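Local coordinates for protein Non-structural maintenance of chromosomes element 1 homolog (Xenopus laevis, PDB 7DG2) that probably acts as a RING-type E3 ubiquitin ligase that works with a MAGE partner within the SMC5-SMC6 complex in DNA repair, at residues A[19-22]-A[23-27]; A[124-127]-A[128-131]. All coordinates share one frame; numbering follows the deposited sequence.

Overall arrangement
Interaction 1 and interaction 2 are two local contacts, 36 Å apart between centres and about 23 Å between nearest atoms, on opposite sides of the chain's centre. Interaction 1 comes first along the chain and starts helix 23-36 directly after strand 20-22; interaction 2 follows the final turn of helix 119-128 into the loop before helix 136-148. They do not touch and share no helix or strand. Both belong to the Nse1 family region, assigned to the helix-turn-helix clan, and the order of helices and strands round each is consistent with a winged-helix fold. The two zinc-binding sites of the RING-like domain come later in the chain.

Interaction 1: A[19-22]-A[23-27]; sequences GIME and GSAVR
OE2 of Glu-22 is gripped by two donors from the first turn of the helix that follows it. The hydroxyl of Ser-24 gives the shorter bond, OG to Glu-22 OE2 at 2.6 Å, and reaches the syn lone pair, on the side facing the other carboxylate oxygen. Ala-25 N adds a weak bond to the same Glu-22 OE2 at 3.4 Å. The second oxygen is used as well: Ser-24 N lies 3.0 Å from Glu-22 OE1 in a nearly straight bond (175° at the hydrogen), although it approaches from above the carboxylate, 49° out of its plane. A bend at chi2 (-89°) folds the chain of Glu-22 back over Gly-23 N and brings both oxygens to the helix start. Glu-22 is thus the N-cap, and the amides of the first turn would be expected to favour its carboxylate in the charged form. Its backbone contributes too, for Val-26 N donates to Glu-22 O at 2.9 Å and opens the helical bonding pattern.

Apolar contacts accompany the cap. CB of Met-21 rests against Val-26 CG2 at 3.6 Å, while the bent end of the thioether chain carries Met-21 CE to within 3.9 Å of Ala-25 CB. Val-26 CG2 also packs beside the carbonyl oxygen of Glu-22, the two atoms 3.4 Å apart.

Strand and helix join without a linker, their short axes nearly perpendicular. Strand 20-22 runs antiparallel to strand 75-81, Met-21 bonding to Tyr-77 through the backbone; Gly-19 with Leu-79 and Gly-23 with Thr-75 extend the pairing just before and after it. Helix 6-18 supplies Leu-15 against Met-21 and Phe-11 against Val-26, and Ile-20 faces the other way, toward helix 163-176.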
loop_
_atom_site.group_PDB
_atom_site.type_symbol
_atom_site.label_atom_id
_atom_site.label_comp_id
_atom_site.label_asym_id
_atom_site.label_seq_id
_atom_site.Cartn_x
_atom_site.Cartn_y
_atom_site.Cartn_z
ATOM N N GLY A 19 -1.375 0.133 -6.753
ATOM C CA GLY A 19 -2.578 0.949 -6.944
ATOM C C GLY A 19 -2.958 1.083 -8.402
ATOM O O GLY A 19 -4.113 0.839 -8.768
ATOM N N ILE A 20 -1.993 1.423 -9.250
ATOM C CA ILE A 20 -2.213 1.655 -10.672
ATOM C C ILE A 20 -0.973 1.198 -11.428
ATOM O O ILE A 20 0.150 1.305 -10.923
ATOM C CB ILE A 20 -2.530 3.145 -10.935
ATOM C CG1 ILE A 20 -2.736 3.396 -12.431
ATOM C CG2 ILE A 20 -1.413 4.015 -10.391
ATOM C CD1 ILE A 20 -3.447 4.744 -12.730
ATOM N N MET A 21 -1.175 0.653 -12.626
ATOM C CA MET A 21 -0.078 0.174 -13.459
ATOM C C MET A 21 -0.380 0.471 -14.921
ATOM O O MET A 21 -1.527 0.354 -15.352
ATOM C CB MET A 21 0.153 -1.340 -13.279
ATOM C CG MET A 21 0.541 -1.754 -11.854
ATOM S SD MET A 21 0.913 -3.522 -11.761
ATOM C CE MET A 21 1.768 -3.693 -13.346
ATOM N N GLU A 22 0.658 0.820 -15.685
ATOM C CA GLU A 22 0.500 1.070 -17.114
ATOM C C GLU A 22 0.289 -0.243 -17.880
ATOM O O GLU A 22 0.727 -1.316 -17.454
ATOM C CB GLU A 22 1.725 1.824 -17.638
ATOM C CG GLU A 22 1.652 2.293 -19.080
ATOM C CD GLU A 22 2.171 1.247 -20.043
ATOM O OE1 GLU A 22 1.631 1.134 -21.172
ATOM O OE2 GLU A 22 3.107 0.520 -19.645
ATOM N N GLY A 23 -0.372 -0.140 -19.039
ATOM C CA GLY A 23 -0.858 -1.329 -19.730
ATOM C C GLY A 23 0.231 -2.307 -20.131
ATOM O O GLY A 23 0.068 -3.521 -19.980
ATOM N N SER A 24 1.355 -1.804 -20.657
ATOM C CA SER A 24 2.426 -2.720 -21.051
ATOM C C SER A 24 3.021 -3.430 -19.836
ATOM O O SER A 24 3.362 -4.617 -19.906
ATOM C CB SER A 24 3.505 -1.983 -21.850
ATOM O OG SER A 24 4.427 -1.318 -21.017
ATOM N N ALA A 25 3.112 -2.741 -18.696
ATOM C CA ALA A 25 3.553 -3.424 -17.480
ATOM C C ALA A 25 2.533 -4.454 -17.000
ATOM O O ALA A 25 2.917 -5.488 -16.429
ATOM C CB ALA A 25 3.833 -2.409 -16.370
ATOM N N VAL A 26 1.237 -4.196 -17.209
ATOM C CA VAL A 26 0.197 -5.149 -16.817
ATOM C C VAL A 26 0.255 -6.407 -17.676
ATOM O O VAL A 26 0.082 -7.526 -17.173
ATOM C CB VAL A 26 -1.186 -4.477 -16.889
ATOM C CG1 VAL A 26 -2.305 -5.518 -16.810
ATOM C CG2 VAL A 26 -1.312 -3.429 -15.776
ATOM N N ARG A 27 0.487 -6.254 -18.984
ATOM C CA ARG A 27 0.626 -7.436 -19.829
ATOM C C ARG A 27 1.818 -8.284 -19.389
ATOM O O ARG A 27 1.725 -9.517 -19.334
ATOM C CB ARG A 27 0.747 -7.017 -21.299
ATOM C CG ARG A 27 -0.569 -6.492 -21.886
ATOM C CD ARG A 27 -0.482 -6.256 -23.397
ATOM N NE ARG A 27 0.521 -5.250 -23.748
ATOM C CZ ARG A 27 0.307 -3.933 -23.774
ATOM N NH1 ARG A 27 1.290 -3.112 -24.119
ATOM N NH2 ARG A 27 -0.880 -3.430 -23.454
#

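Interaction 2: A[124-127]-A[128-131]; sequences NLAD and ELQS
The backbone amide of Glu-128 stands over a face of the flat carbonyl group of Leu-125: its N is 3.0 Å from Leu-125 O and 67° out of the carbonyl plane, a direction that coincides with no lone pair. The same N also makes a weak bond to Asn-124 O at 3.2 Å, so one N-H is shared between carbonyls three and four residues back. The next amide continues in the tighter spacing, with Leu-129 N donating weakly to Ala-126 O at 3.3 Å.

Leu-129 lies back along this turn. Its CG lies anti to its own carbonyl carbon (chi1 -62°), which swings the isobutyl group back alongside the carbonyl of Ala-126, with Leu-129 CG 3.3 Å from Ala-126 O. Beyond it, Leu-129 CD1 passes 3.9 Å from Ala-126 CA and meets the methyl of Ala-126 more loosely. The buried leucine therefore covers an oxygen that also receives its backbone N-H.

Glu-128 turns the other way and bends at chi2 (-68°), its CG brushing Asn-124 O at 3.5 Å while the carboxylate curls back toward Asp-127. The two carboxylates are not in contact: Asp-127 OD2 and Glu-128 OE2 are 5.0 Å apart. Their mutual repulsion is probably eased by Lys-133, which makes a salt bridge with Asp-127 OD1.

On the side of helix 96-111, Leu-125 packs on Leu-101 and Leu-108, while Glu-100 receives a bond from the hydroxyl of Ser-131. Three-residue spacing of this kind is a common way for the C-terminal turn of a helix to tighten, and here it leads from helix 119-128 toward helix 136-148, consistent with the turn of a helix-turn-helix in a winged-helix fold.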
loop_
_atom_site.group_PDB
_atom_site.type_symbol
_atom_site.label_atom_id
_atom_site.label_comp_id
_atom_site.label_asym_id
_atom_site.label_seq_id
_atom_site.Cartn_x
_atom_site.Cartn_y
_atom_site.Cartn_z
ATOM N N ASN A 124 -2.335 28.560 0.486
ATOM C CA ASN A 124 -3.421 29.471 0.830
ATOM C C ASN A 124 -4.688 28.705 1.184
ATOM O O ASN A 124 -5.381 29.064 2.140
ATOM C CB ASN A 124 -3.669 30.466 -0.315
ATOM C CG ASN A 124 -2.565 31.491 -0.434
ATOM O OD1 ASN A 124 -1.790 31.680 0.496
ATOM N ND2 ASN A 124 -2.461 32.145 -1.608
ATOM N N LEU A 125 -4.988 27.622 0.452
ATOM C CA LEU A 125 -6.101 26.760 0.850
ATOM C C LEU A 125 -5.910 26.237 2.265
ATOM O O LEU A 125 -6.863 26.202 3.058
ATOM C CB LEU A 125 -6.225 25.585 -0.119
ATOM C CG LEU A 125 -6.625 25.946 -1.543
ATOM C CD1 LEU A 125 -6.529 24.680 -2.415
ATOM C CD2 LEU A 125 -8.034 26.524 -1.570
ATOM N N ALA A 126 -4.689 25.832 2.597
ATOM C CA ALA A 126 -4.428 25.269 3.919
ATOM C C ALA A 126 -4.639 26.310 5.000
ATOM O O ALA A 126 -5.113 25.998 6.098
ATOM C CB ALA A 126 -3.006 24.728 3.986
ATOM N N ASP A 127 -4.283 27.559 4.707
ATOM C CA ASP A 127 -4.466 28.614 5.687
ATOM C C ASP A 127 -5.935 28.979 5.874
ATOM O O ASP A 127 -6.277 29.638 6.864
ATOM C CB ASP A 127 -3.641 29.836 5.257
ATOM C CG ASP A 127 -3.377 30.792 6.406
ATOM O OD1 ASP A 127 -2.917 30.323 7.476
ATOM O OD2 ASP A 127 -3.618 32.009 6.237
ATOM N N GLU A 128 -6.809 28.575 4.953
ATOM C CA GLU A 128 -8.233 28.871 5.046
ATOM C C GLU A 128 -9.029 27.722 5.646
ATOM O O GLU A 128 -10.236 27.878 5.859
ATOM C CB GLU A 128 -8.825 29.196 3.668
ATOM C CG GLU A 128 -8.443 30.557 3.098
ATOM C CD GLU A 128 -9.064 31.699 3.883
ATOM O OE1 GLU A 128 -10.226 32.071 3.583
ATOM O OE2 GLU A 128 -8.394 32.196 4.813
ATOM N N LEU A 129 -8.384 26.588 5.899
ATOM C CA LEU A 129 -9.071 25.429 6.458
ATOM C C LEU A 129 -9.726 25.774 7.785
ATOM O O LEU A 129 -9.158 26.488 8.616
ATOM C CB LEU A 129 -8.104 24.272 6.682
ATOM C CG LEU A 129 -7.350 23.614 5.522
ATOM C CD1 LEU A 129 -6.352 22.666 6.091
ATOM C CD2 LEU A 129 -8.262 22.852 4.626
ATOM N N GLN A 130 -10.902 25.201 7.998
ATOM C CA GLN A 130 -11.629 25.350 9.243
ATOM C C GLN A 130 -11.232 24.311 10.285
ATOM O O GLN A 130 -11.772 24.336 11.393
ATOM C CB GLN A 130 -13.132 25.281 8.960
ATOM C CG GLN A 130 -13.578 26.324 7.936
ATOM C CD GLN A 130 -15.012 26.140 7.487
ATOM O OE1 GLN A 130 -15.316 25.247 6.692
ATOM N NE2 GLN A 130 -15.906 26.980 8.001
ATOM N N SER A 131 -10.311 23.408 9.958
ATOM C CA SER A 131 -9.835 22.372 10.860
ATOM C C SER A 131 -8.480 22.771 11.444
ATOM O O SER A 131 -8.001 23.898 11.258
ATOM C CB SER A 131 -9.772 21.044 10.117
ATOM O OG SER A 131 -9.240 21.242 8.817
#